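Local coordinates for sister chromatid cohesion protein (Chaetomium thermophilum, PDB 5T8V), which probably loads cohesin onto chromatin, this chain being the C-terminal HEAT-repeat part of a cohesin loader of the SCC2/Nipped-B family, at residues A[462-467]-A[608-613]; A[468-473]-A[593-598]; A[491-496]-A[600-605]; A[509-514]-A[538-543]. All coordinates share one frame; numbering follows the deposited sequence.

Contact 1. Residues A[462-467]-A[608-613]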
loop_
_atom_site.group_PDB
_atom_site.type_symbol
_atom_site.label_atom_id
_atom_site.label_comp_id
_atom_site.label_asym_id
_atom_site.label_seq_id
_atom_site.Cartn_x
_atom_site.Cartn_y
_atom_site.Cartn_z
ATOM N N ALA A 462 8.738 -5.015 15.337
ATOM C CA ALA A 462 9.633 -5.411 16.420
ATOM C C ALA A 462 10.169 -6.820 16.206
ATOM O O ALA A 462 11.369 -7.071 16.379
ATOM C CB ALA A 462 8.903 -5.312 17.758
ATOM N N ILE A 463 9.296 -7.756 15.830
ATOM C CA ILE A 463 9.743 -9.122 15.570
ATOM C C ILE A 463 10.742 -9.143 14.421
ATOM O O ILE A 463 11.771 -9.829 14.485
ATOM C CB ILE A 463 8.535 -10.033 15.284
ATOM C CG1 ILE A 463 7.603 -10.077 16.501
ATOM C CG2 ILE A 463 9.000 -11.435 14.927
ATOM C CD1 ILE A 463 6.252 -10.706 16.222
ATOM N N SER A 464 10.454 -8.403 13.349
ATOM C CA SER A 464 11.370 -8.349 12.214
ATOM C C SER A 464 12.746 -7.859 12.649
ATOM O O SER A 464 13.775 -8.443 12.283
ATOM C CB SER A 464 10.792 -7.443 11.129
ATOM O OG SER A 464 11.618 -7.433 9.978
ATOM N N LYS A 465 12.780 -6.786 13.441
ATOM C CA LYS A 465 14.050 -6.281 13.949
ATOM C C LYS A 465 14.762 -7.329 14.792
ATOM O O LYS A 465 15.984 -7.492 14.689
ATOM C CB LYS A 465 13.819 -5.002 14.751
ATOM C CG LYS A 465 14.939 -4.682 15.724
ATOM C CD LYS A 465 14.911 -3.235 16.175
ATOM C CE LYS A 465 15.824 -3.026 17.373
ATOM N NZ LYS A 465 17.129 -3.748 17.227
ATOM N N LEU A 466 14.021 -8.057 15.628
ATOM C CA LEU A 466 14.649 -9.094 16.442
ATOM C C LEU A 466 15.283 -10.168 15.568
ATOM O O LEU A 466 16.406 -10.614 15.835
ATOM C CB LEU A 466 13.626 -9.710 17.395
ATOM C CG LEU A 466 14.144 -10.843 18.283
ATOM C CD1 LEU A 466 13.600 -10.711 19.687
ATOM C CD2 LEU A 466 13.761 -12.188 17.712
ATOM N N ARG A 467 14.583 -10.595 14.516
ATOM C CA ARG A 467 15.119 -11.631 13.639
ATOM C C ARG A 467 16.374 -11.147 12.925
ATOM O O ARG A 467 17.381 -11.866 12.849
ATOM C CB ARG A 467 14.046 -12.061 12.638
ATOM C CG ARG A 467 12.941 -12.892 13.269
ATOM C CD ARG A 467 11.639 -12.795 12.498
ATOM N NE ARG A 467 11.827 -13.055 11.077
ATOM C CZ ARG A 467 12.066 -14.255 10.558
ATOM N NH1 ARG A 467 12.159 -15.319 11.348
ATOM N NH2 ARG A 467 12.221 -14.389 9.246
ATOM N N GLU A 608 6.715 -16.501 16.941
ATOM C CA GLU A 608 6.275 -17.501 15.978
ATOM C C GLU A 608 5.033 -17.068 15.214
ATOM O O GLU A 608 4.715 -17.679 14.189
ATOM C CB GLU A 608 6.015 -18.833 16.686
ATOM C CG GLU A 608 7.281 -19.591 17.072
ATOM C CD GLU A 608 6.993 -20.972 17.646
ATOM O OE1 GLU A 608 5.821 -21.250 17.988
ATOM O OE2 GLU A 608 7.939 -21.785 17.752
ATOM N N ALA A 609 4.326 -16.036 15.677
ATOM C CA ALA A 609 3.156 -15.529 14.972
ATOM C C ALA A 609 3.511 -14.595 13.821
ATOM O O ALA A 609 2.626 -14.267 13.020
ATOM C CB ALA A 609 2.236 -14.800 15.950
ATOM N N PHE A 610 4.775 -14.178 13.723
ATOM C CA PHE A 610 5.247 -13.256 12.693
ATOM C C PHE A 610 4.520 -13.450 11.369
ATOM O O PHE A 610 3.660 -12.640 11.005
ATOM C CB PHE A 610 6.755 -13.432 12.499
ATOM C CG PHE A 610 7.369 -12.426 11.574
ATOM C CD1 PHE A 610 7.340 -11.077 11.880
ATOM C CD2 PHE A 610 7.989 -12.830 10.407
ATOM C CE1 PHE A 610 7.910 -10.149 11.033
ATOM C CE2 PHE A 610 8.561 -11.906 9.557
ATOM C CZ PHE A 610 8.522 -10.563 9.872
ATOM N N GLY A 611 4.849 -14.526 10.655
ATOM C CA GLY A 611 4.200 -14.839 9.398
ATOM C C GLY A 611 2.730 -14.485 9.401
ATOM O O GLY A 611 2.295 -13.600 8.655
ATOM N N ALA A 612 1.964 -15.135 10.281
ATOM C CA ALA A 612 0.525 -14.903 10.327
ATOM C C ALA A 612 0.217 -13.412 10.363
ATOM O O ALA A 612 -0.437 -12.875 9.461
ATOM C CB ALA A 612 -0.082 -15.608 11.541
ATOM N N ILE A 613 0.714 -12.716 11.387
ATOM C CA ILE A 613 0.332 -11.317 11.540
ATOM C C ILE A 613 0.848 -10.499 10.369
ATOM O O ILE A 613 0.181 -9.555 9.923
ATOM C CB ILE A 613 0.809 -10.761 12.900
ATOM C CG1 ILE A 613 2.319 -10.933 13.074
ATOM C CG2 ILE A 613 0.040 -11.450 14.031
ATOM C CD1 ILE A 613 2.847 -10.462 14.419
#
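F610, in the N-terminal part of helix 610-619, packs its ring into the side of helix 446-474, where I463, S464 and R467 receive it. With CG anti to the backbone N (chi1 -173°), the ring is carried across toward that helix. F610 CB lies 3.9 Å from CG2 of I463. CG meets the same methyl, and the ortho carbon CD1 comes closer still, 3.5 Å from I463 CG2; the isoleucine and the phenylalanine lie alongside, pointing opposite ways. Farther out, CE1 reaches the backbone of the following residue, 3.9 Å from S464 N, and CZ at the tip ends 4.1 Å from S464 CB. The other rim carbons, CD2 and CE2, face R467, and F610 CE2 lies 3.8 Å from R467 NE. R467 also sets a CH-pi contact over one ring face, its CD 4.3 Å from the centroid of the F610 ring and 13° off the normal, while its guanidinium plane is tilted 28° from the ring. Beside this, I463 CD1 and I613 CD1 meet tip to tip at 3.9 Å. An alanine at F610 would keep little of this, and would probably leave a gap between I463, S464 and the aliphatic part of R467. The small serine leaves room for the outer carbons of the ring, and its OG is satisfied by V639 O of helix 628-642. Because no hydrogen bond joins the two segments, the contact rests largely on dispersion and shape, R467 offering its CD and the flank of its guanidinium to the ring.

Contact 2. Residues A[468-473]-A[593-598]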
loop_
_atom_site.group_PDB
_atom_site.type_symbol
_atom_site.label_atom_id
_atom_site.label_comp_id
_atom_site.label_asym_id
_atom_site.label_seq_id
_atom_site.Cartn_x
_atom_site.Cartn_y
_atom_site.Cartn_z
ATOM N N GLY A 468 16.339 -9.920 12.401
ATOM C CA GLY A 468 17.533 -9.361 11.791
ATOM C C GLY A 468 18.697 -9.310 12.761
ATOM O O GLY A 468 19.827 -9.670 12.415
ATOM N N HIS A 469 18.435 -8.874 13.995
ATOM C CA HIS A 469 19.495 -8.800 14.995
ATOM C C HIS A 469 20.056 -10.183 15.298
ATOM O O HIS A 469 21.265 -10.337 15.504
ATOM C CB HIS A 469 18.968 -8.136 16.267
ATOM C CG HIS A 469 20.033 -7.821 17.271
ATOM N ND1 HIS A 469 21.292 -7.390 16.911
ATOM C CD2 HIS A 469 20.024 -7.866 18.624
ATOM C CE1 HIS A 469 22.014 -7.189 17.998
ATOM N NE2 HIS A 469 21.268 -7.469 19.052
ATOM N N VAL A 470 19.200 -11.206 15.321
ATOM C CA VAL A 470 19.681 -12.565 15.561
ATOM C C VAL A 470 20.596 -13.007 14.427
ATOM O O VAL A 470 21.663 -13.586 14.659
ATOM C CB VAL A 470 18.501 -13.535 15.744
ATOM C CG1 VAL A 470 18.978 -14.992 15.685
ATOM C CG2 VAL A 470 17.806 -13.268 17.069
ATOM N N ARG A 471 20.189 -12.753 13.181
ATOM C CA ARG A 471 21.043 -13.125 12.056
ATOM C C ARG A 471 22.390 -12.419 12.143
ATOM O O ARG A 471 23.444 -13.037 11.936
ATOM C CB ARG A 471 20.348 -12.805 10.733
ATOM C CG ARG A 471 20.698 -13.777 9.606
ATOM C CD ARG A 471 20.013 -13.408 8.296
ATOM N NE ARG A 471 18.595 -13.108 8.485
ATOM C CZ ARG A 471 17.618 -14.012 8.468
ATOM N NH1 ARG A 471 17.886 -15.296 8.268
ATOM N NH2 ARG A 471 16.362 -13.625 8.656
ATOM N N LYS A 472 22.377 -11.125 12.471
ATOM C CA LYS A 472 23.626 -10.382 12.602
ATOM C C LYS A 472 24.517 -10.994 13.677
ATOM O O LYS A 472 25.682 -11.322 13.423
ATOM C CB LYS A 472 23.331 -8.919 12.922
ATOM C CG LYS A 472 24.553 -8.021 12.844
ATOM C CD LYS A 472 24.393 -6.787 13.708
ATOM C CE LYS A 472 25.633 -5.914 13.654
ATOM N NZ LYS A 472 25.547 -4.782 14.616
ATOM N N MET A 473 23.985 -11.152 14.892
ATOM C CA MET A 473 24.786 -11.685 15.988
ATOM C C MET A 473 25.334 -13.067 15.652
ATOM O O MET A 473 26.485 -13.383 15.975
ATOM C CB MET A 473 23.951 -11.744 17.265
ATOM C CG MET A 473 23.440 -10.397 17.747
ATOM S SD MET A 473 22.396 -10.556 19.212
ATOM C CE MET A 473 23.649 -10.906 20.441
ATOM N N ALA A 593 24.629 -13.863 25.918
ATOM C CA ALA A 593 23.356 -13.890 26.631
ATOM C C ALA A 593 22.237 -13.315 25.771
ATOM O O ALA A 593 21.154 -13.903 25.667
ATOM C CB ALA A 593 23.475 -13.119 27.945
ATOM N N LYS A 594 22.482 -12.161 25.146
ATOM C CA LYS A 594 21.467 -11.562 24.289
ATOM C C LYS A 594 21.099 -12.493 23.139
ATOM O O LYS A 594 19.914 -12.674 22.832
ATOM C CB LYS A 594 21.958 -10.214 23.763
ATOM C CG LYS A 594 21.084 -9.612 22.675
ATOM C CD LYS A 594 20.819 -8.140 22.914
ATOM C CE LYS A 594 19.804 -7.937 24.019
ATOM N NZ LYS A 594 19.192 -6.575 23.974
ATOM N N LEU A 595 22.098 -13.102 22.495
ATOM C CA LEU A 595 21.803 -14.038 21.413
ATOM C C LEU A 595 21.025 -15.240 21.929
ATOM O O LEU A 595 20.074 -15.694 21.284
ATOM C CB LEU A 595 23.094 -14.492 20.728
ATOM C CG LEU A 595 22.938 -15.537 19.619
ATOM C CD1 LEU A 595 21.927 -15.096 18.574
ATOM C CD2 LEU A 595 24.277 -15.807 18.965
ATOM N N SER A 596 21.411 -15.768 23.091
ATOM C CA SER A 596 20.702 -16.906 23.666
ATOM C C SER A 596 19.230 -16.579 23.875
ATOM O O SER A 596 18.339 -17.266 23.357
ATOM C CB SER A 596 21.355 -17.312 24.987
ATOM O OG SER A 596 22.692 -17.725 24.785
ATOM N N TYR A 597 18.955 -15.517 24.633
ATOM C CA TYR A 597 17.571 -15.165 24.918
ATOM C C TYR A 597 16.804 -14.850 23.641
ATOM O O TYR A 597 15.614 -15.166 23.541
ATOM C CB TYR A 597 17.518 -13.984 25.888
ATOM C CG TYR A 597 16.116 -13.657 26.336
ATOM C CD1 TYR A 597 15.399 -14.539 27.135
ATOM C CD2 TYR A 597 15.503 -12.475 25.954
ATOM C CE1 TYR A 597 14.115 -14.252 27.540
ATOM C CE2 TYR A 597 14.218 -12.179 26.356
ATOM C CZ TYR A 597 13.528 -13.073 27.148
ATOM O OH TYR A 597 12.246 -12.781 27.553
ATOM N N SER A 598 17.462 -14.244 22.652
ATOM C CA SER A 598 16.786 -13.964 21.389
ATOM C C SER A 598 16.404 -15.256 20.675
ATOM O O SER A 598 15.304 -15.366 20.121
ATOM C CB SER A 598 17.679 -13.100 20.501
ATOM O OG SER A 598 18.061 -11.908 21.168
#
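M473 lays its terminal methyl against helix 590-602, with CE 3.6 Å from CB of L595 and at the same distance from CG of K594. Its flexible unbranched chain bends at the last torsion (chi3 74°) to bring CE onto the helix. A turn earlier, the two methyls of V470 divide their work: CG1 touches CD1 of L595 at 4.1 Å, the two side chains set nearly square to each other, and CG2 lies 3.4 Å from CB of S598. H469 completes this first layer, presenting NE2 at its ring edge to CD of K594 at 3.9 Å. Behind these groups lies a second layer. The sulfur of M473 sits above one face of the H469 ring, toward its rim, which probably restricts the turning of the ring. S598 turns its hydroxyl back to K594 O at 2.6 Å, and the OG and N of S598 approach that oxygen from opposite faces of its carbonyl plane, leaving CB to meet the valine. K594 NZ forms a salt bridge with D417, which probably offsets much of the lysine's charge beside H469. An alanine in place of M473 would probably open a gap beside L595 and K594 and set the H469 ring freer to turn. Segments 468-473 and 593-598 run at 132° to each other, their axes 10.1 Å apart at closest. Helix 481-494 adds A490 against V470 and L486 against L595, whereas helix 509-520 packs on the far side of helix 590-602, against A593 and S596.

Contact 3. Residues A[491-496]-A[600-605]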
loop_
_atom_site.group_PDB
_atom_site.type_symbol
_atom_site.label_atom_id
_atom_site.label_comp_id
_atom_site.label_asym_id
_atom_site.label_seq_id
_atom_site.Cartn_x
_atom_site.Cartn_y
_atom_site.Cartn_z
ATOM N N ALA A 491 20.957 -20.431 13.427
ATOM C CA ALA A 491 20.720 -20.828 12.044
ATOM C C ALA A 491 19.483 -21.705 11.937
ATOM O O ALA A 491 18.651 -21.514 11.042
ATOM C CB ALA A 491 21.944 -21.559 11.492
ATOM N N SER A 492 19.337 -22.670 12.850
ATOM C CA SER A 492 18.173 -23.548 12.810
ATOM C C SER A 492 16.898 -22.803 13.185
ATOM O O SER A 492 15.829 -23.076 12.630
ATOM C CB SER A 492 18.382 -24.738 13.744
ATOM O OG SER A 492 19.456 -25.550 13.307
ATOM N N ALA A 493 16.989 -21.857 14.119
ATOM C CA ALA A 493 15.792 -21.227 14.666
ATOM C C ALA A 493 15.222 -20.162 13.741
ATOM O O ALA A 493 14.008 -19.930 13.751
ATOM C CB ALA A 493 16.098 -20.614 16.033
ATOM N N LEU A 494 16.065 -19.498 12.947
ATOM C CA LEU A 494 15.552 -18.503 12.011
ATOM C C LEU A 494 14.581 -19.146 11.028
ATOM O O LEU A 494 13.455 -18.669 10.847
ATOM C CB LEU A 494 16.711 -17.819 11.287
ATOM C CG LEU A 494 17.425 -16.775 12.151
ATOM C CD1 LEU A 494 18.758 -16.380 11.540
ATOM C CD2 LEU A 494 16.543 -15.548 12.343
ATOM N N GLU A 495 15.003 -20.228 10.382
ATOM C CA GLU A 495 14.045 -21.134 9.775
ATOM C C GLU A 495 13.271 -21.857 10.874
ATOM O O GLU A 495 13.698 -21.920 12.029
ATOM C CB GLU A 495 14.752 -22.143 8.869
ATOM C CG GLU A 495 15.670 -21.508 7.829
ATOM C CD GLU A 495 14.937 -20.558 6.897
ATOM O OE1 GLU A 495 13.841 -20.916 6.419
ATOM O OE2 GLU A 495 15.458 -19.448 6.649
ATOM N N LEU A 496 12.117 -22.406 10.510
ATOM C CA LEU A 496 11.273 -23.045 11.512
ATOM C C LEU A 496 11.664 -24.503 11.720
ATOM O O LEU A 496 10.808 -25.340 12.021
ATOM C CB LEU A 496 9.803 -22.939 11.115
ATOM C CG LEU A 496 9.234 -21.515 11.062
ATOM C CD1 LEU A 496 7.805 -21.531 10.538
ATOM C CD2 LEU A 496 9.296 -20.844 12.430
ATOM N N ILE A 600 15.729 -18.035 22.166
ATOM C CA ILE A 600 14.559 -18.491 22.911
ATOM C C ILE A 600 13.308 -17.764 22.432
ATOM O O ILE A 600 12.241 -18.372 22.272
ATOM C CB ILE A 600 14.788 -18.305 24.422
ATOM C CG1 ILE A 600 15.893 -19.253 24.897
ATOM C CG2 ILE A 600 13.496 -18.561 25.202
ATOM C CD1 ILE A 600 16.367 -18.998 26.300
ATOM N N LEU A 601 13.417 -16.457 22.186
ATOM C CA LEU A 601 12.253 -15.682 21.775
ATOM C C LEU A 601 11.753 -16.113 20.403
ATOM O O LEU A 601 10.541 -16.156 20.168
ATOM C CB LEU A 601 12.588 -14.190 21.778
ATOM C CG LEU A 601 12.696 -13.520 23.150
ATOM C CD1 LEU A 601 13.192 -12.099 22.993
ATOM C CD2 LEU A 601 11.358 -13.532 23.887
ATOM N N LEU A 602 12.664 -16.428 19.479
ATOM C CA LEU A 602 12.232 -16.847 18.150
ATOM C C LEU A 602 11.312 -18.055 18.200
ATOM O O LEU A 602 10.518 -18.252 17.276
ATOM C CB LEU A 602 13.439 -17.161 17.266
ATOM C CG LEU A 602 14.297 -15.971 16.833
ATOM C CD1 LEU A 602 15.483 -16.456 16.022
ATOM C CD2 LEU A 602 13.485 -14.961 16.034
ATOM N N ARG A 603 11.396 -18.864 19.254
ATOM C CA ARG A 603 10.527 -20.016 19.428
ATOM C C ARG A 603 9.386 -19.743 20.397
ATOM O O ARG A 603 8.646 -20.669 20.741
ATOM C CB ARG A 603 11.341 -21.217 19.909
ATOM C CG ARG A 603 12.573 -21.507 19.066
ATOM C CD ARG A 603 12.228 -21.728 17.602
ATOM N NE ARG A 603 11.293 -22.834 17.422
ATOM C CZ ARG A 603 10.971 -23.357 16.245
ATOM N NH1 ARG A 603 11.513 -22.880 15.134
ATOM N NH2 ARG A 603 10.112 -24.363 16.176
ATOM N N SER A 604 9.231 -18.501 20.850
ATOM C CA SER A 604 8.109 -18.145 21.699
ATOM C C SER A 604 6.846 -17.998 20.859
ATOM O O SER A 604 6.897 -17.784 19.647
ATOM C CB SER A 604 8.386 -16.844 22.453
ATOM O OG SER A 604 8.304 -15.719 21.590
ATOM N N GLN A 605 5.697 -18.119 21.524
ATOM C CA GLN A 605 4.427 -18.020 20.816
ATOM C C GLN A 605 4.240 -16.643 20.194
ATOM O O GLN A 605 3.539 -16.505 19.186
ATOM C CB GLN A 605 3.274 -18.341 21.767
ATOM C CG GLN A 605 1.921 -18.399 21.090
ATOM C CD GLN A 605 0.789 -18.666 22.061
ATOM O OE1 GLN A 605 1.015 -18.952 23.240
ATOM N NE2 GLN A 605 -0.443 -18.566 21.569
#
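A493, in the last turn of helix 481-494, points its CB at the end of helix 590-602, 4.2 Å from CD1 of L602; a methyl this small lets the two backbones come near. L494 follows, and although its CB sets out away from helix 590-602, the branched end swings round, bringing CD2 to 3.9 Å from L602 CD1. The leucine of helix 590-602 is thus touched on one methyl by two successive residues, and L602 also packs on L466 and R467 of helix 446-474. The setting is that of an all-helical HEAT-repeat solenoid, and here two of its helices finish side by side, each giving way to a loop. Just beyond helix 590-602, S604 OG bonds back to L601 O at 2.7 Å, in the carbonyl plane and on a lone pair, and the backbone N of S604 shares the same acceptor. On the other side of the contact, E495 is the first residue to leave helical geometry. L496, poorly ordered like E495, comes last: its CA lies 3.6 Å from R603 NH1, in the plane of the guanidinium and at its edge. R603 arrives there by folding at chi2 and chi3, its long chain passing A493, while NE keeps a long, weak ion pair with E608.

Contact 4. Residues A[509-514]-A[538-543]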
loop_
_atom_site.group_PDB
_atom_site.type_symbol
_atom_site.label_atom_id
_atom_site.label_comp_id
_atom_site.label_asym_id
_atom_site.label_seq_id
_atom_site.Cartn_x
_atom_site.Cartn_y
_atom_site.Cartn_z
ATOM N N PRO A 509 20.641 -22.445 25.444
ATOM C CA PRO A 509 20.391 -21.009 25.658
ATOM C C PRO A 509 19.813 -20.680 27.023
ATOM O O PRO A 509 20.205 -19.672 27.621
ATOM C CB PRO A 509 19.421 -20.652 24.522
ATOM C CG PRO A 509 18.781 -21.943 24.145
ATOM C CD PRO A 509 19.824 -22.990 24.346
ATOM N N TYR A 510 18.877 -21.485 27.533
ATOM C CA TYR A 510 18.333 -21.223 28.862
ATOM C C TYR A 510 19.444 -21.187 29.905
ATOM O O TYR A 510 19.522 -20.259 30.722
ATOM C CB TYR A 510 17.294 -22.284 29.222
ATOM C CG TYR A 510 15.951 -22.071 28.567
ATOM C CD1 TYR A 510 15.005 -21.234 29.141
ATOM C CD2 TYR A 510 15.627 -22.704 27.376
ATOM C CE1 TYR A 510 13.778 -21.032 28.547
ATOM C CE2 TYR A 510 14.398 -22.510 26.775
ATOM C CZ TYR A 510 13.480 -21.673 27.366
ATOM O OH TYR A 510 12.259 -21.475 26.773
ATOM N N ARG A 511 20.321 -22.193 29.884
ATOM C CA ARG A 511 21.452 -22.225 30.802
ATOM C C ARG A 511 22.276 -20.947 30.710
ATOM O O ARG A 511 22.605 -20.334 31.729
ATOM C CB ARG A 511 22.326 -23.441 30.500
ATOM C CG ARG A 511 23.463 -23.658 31.490
ATOM C CD ARG A 511 22.993 -24.359 32.752
ATOM N NE ARG A 511 23.890 -25.460 33.093
ATOM C CZ ARG A 511 24.934 -25.362 33.906
ATOM N NH1 ARG A 511 25.229 -24.209 34.492
ATOM N NH2 ARG A 511 25.688 -26.427 34.139
ATOM N N ALA A 512 22.630 -20.537 29.490
ATOM C CA ALA A 512 23.484 -19.365 29.320
ATOM C C ALA A 512 22.805 -18.109 29.852
ATOM O O ALA A 512 23.423 -17.308 30.564
ATOM C CB ALA A 512 23.853 -19.191 27.847
ATOM N N THR A 513 21.527 -17.920 29.512
ATOM C CA THR A 513 20.798 -16.755 29.997
ATOM C C THR A 513 20.773 -16.727 31.520
ATOM O O THR A 513 21.048 -15.693 32.142
ATOM C CB THR A 513 19.376 -16.756 29.436
ATOM O OG1 THR A 513 19.423 -16.838 28.007
ATOM C CG2 THR A 513 18.637 -15.489 29.834
ATOM N N LEU A 514 20.457 -17.865 32.141
ATOM C CA LEU A 514 20.364 -17.898 33.596
ATOM C C LEU A 514 21.721 -17.671 34.250
ATOM O O LEU A 514 21.809 -17.013 35.292
ATOM C CB LEU A 514 19.759 -19.225 34.050
ATOM C CG LEU A 514 18.241 -19.318 33.890
ATOM C CD1 LEU A 514 17.768 -20.753 34.070
ATOM C CD2 LEU A 514 17.542 -18.403 34.884
ATOM N N SER A 538 11.117 -21.225 35.345
ATOM C CA SER A 538 9.832 -21.881 35.130
ATOM C C SER A 538 9.540 -22.041 33.641
ATOM O O SER A 538 9.027 -23.082 33.214
ATOM C CB SER A 538 8.716 -21.101 35.826
ATOM O OG SER A 538 8.716 -19.742 35.436
ATOM N N GLU A 539 9.867 -21.028 32.832
ATOM C CA GLU A 539 9.722 -21.177 31.386
ATOM C C GLU A 539 10.526 -22.365 30.872
ATOM O O GLU A 539 10.050 -23.133 30.027
ATOM C CB GLU A 539 10.163 -19.897 30.678
ATOM C CG GLU A 539 9.158 -18.765 30.750
ATOM C CD GLU A 539 9.555 -17.587 29.884
ATOM O OE1 GLU A 539 10.736 -17.516 29.469
ATOM O OE2 GLU A 539 8.683 -16.735 29.608
ATOM N N TRP A 540 11.750 -22.526 31.372
ATOM C CA TRP A 540 12.595 -23.645 30.968
ATOM C C TRP A 540 11.938 -24.974 31.318
ATOM O O TRP A 540 11.827 -25.869 30.471
ATOM C CB TRP A 540 13.960 -23.515 31.645
ATOM C CG TRP A 540 15.015 -24.452 31.140
ATOM C CD1 TRP A 540 14.899 -25.358 30.128
ATOM C CD2 TRP A 540 16.355 -24.572 31.635
ATOM N NE1 TRP A 540 16.085 -26.035 29.961
ATOM C CE2 TRP A 540 16.994 -25.569 30.875
ATOM C CE3 TRP A 540 17.074 -23.931 32.646
ATOM C CZ2 TRP A 540 18.317 -25.940 31.095
ATOM C CZ3 TRP A 540 18.386 -24.301 32.863
ATOM C CH2 TRP A 540 18.994 -25.295 32.092
ATOM N N GLY A 541 11.492 -25.120 32.567
ATOM C CA GLY A 541 10.816 -26.351 32.952
ATOM C C GLY A 541 9.624 -26.659 32.065
ATOM O O GLY A 541 9.464 -27.782 31.575
ATOM N N SER A 542 8.772 -25.657 31.841
ATOM C CA SER A 542 7.591 -25.870 31.014
ATOM C C SER A 542 7.971 -26.298 29.606
ATOM O O SER A 542 7.322 -27.172 29.022
ATOM C CB SER A 542 6.746 -24.605 30.971
ATOM O OG SER A 542 5.613 -24.787 30.142
ATOM N N LYS A 543 9.017 -25.693 29.040
ATOM C CA LYS A 543 9.433 -26.087 27.699
ATOM C C LYS A 543 9.987 -27.503 27.682
ATOM O O LYS A 543 9.792 -28.227 26.701
ATOM C CB LYS A 543 10.461 -25.099 27.154
ATOM C CG LYS A 543 9.865 -23.752 26.762
ATOM C CD LYS A 543 8.943 -23.868 25.553
ATOM C CE LYS A 543 8.282 -22.543 25.219
ATOM N NZ LYS A 543 7.328 -22.676 24.078
#
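Y510 lays its ring over the five-membered ring of W540 in an offset stack, the centroids 4.5 Å apart and the planes only 10° from parallel. The two side chains lie alongside but point opposite ways, so each aromatic also covers the root of the other. Y510 CB stands over the centre of the indole, 3.6 Å from the centroid of the five-membered ring of W540, and W540 CA lies over a face of the tyrosine ring. With W540 CG anti to its own N (chi1 -170°), the indole extends across helix 509-520, and its six-membered ring meets L514 CD1 at 3.6 Å from CE3. R511 passes the end of that ring with its CB, 4.1 Å from W540 CH2; its charge is spent elsewhere, on E515 and in a cation-pi contact with W506. At the other end, Y510 OH rests against CG of K543, the two side chains roughly perpendicular. Helices 509-520 and 527-550 are neighbours in sequence, and their segments 509-514 and 538-543 are nearly antiparallel, at 171°. Two broad flat residues suit the 10.8 Å between the axes of these segments, and the hydrogen bond from W540 NE1 to V504 O satisfies the one polar atom of the buried indole.

The four contacts describe one region of the helical solenoid, with helix 590-602 at its middle. Contacts 1 and 2 share helix 446-474, their centres 14 Å apart. Contacts 1 and 3, with centres 10 Å apart, meet through L602, whose CD2 is 3.3 Å from CD2 of L466. Contacts 2 and 3, with centres 11 Å apart, share helix 590-602 and join where V470 CG1 lies 3.8 Å from L602 CD1. Contact 4 sits across that helix: it touches contact 2 through S596 against A512 and T513, and contact 3 through I600 against P509 and Y510. From contact 1 it stays apart, with nearest atoms about 6 Å away. Contact 1 closes the chain loop that encloses the other three.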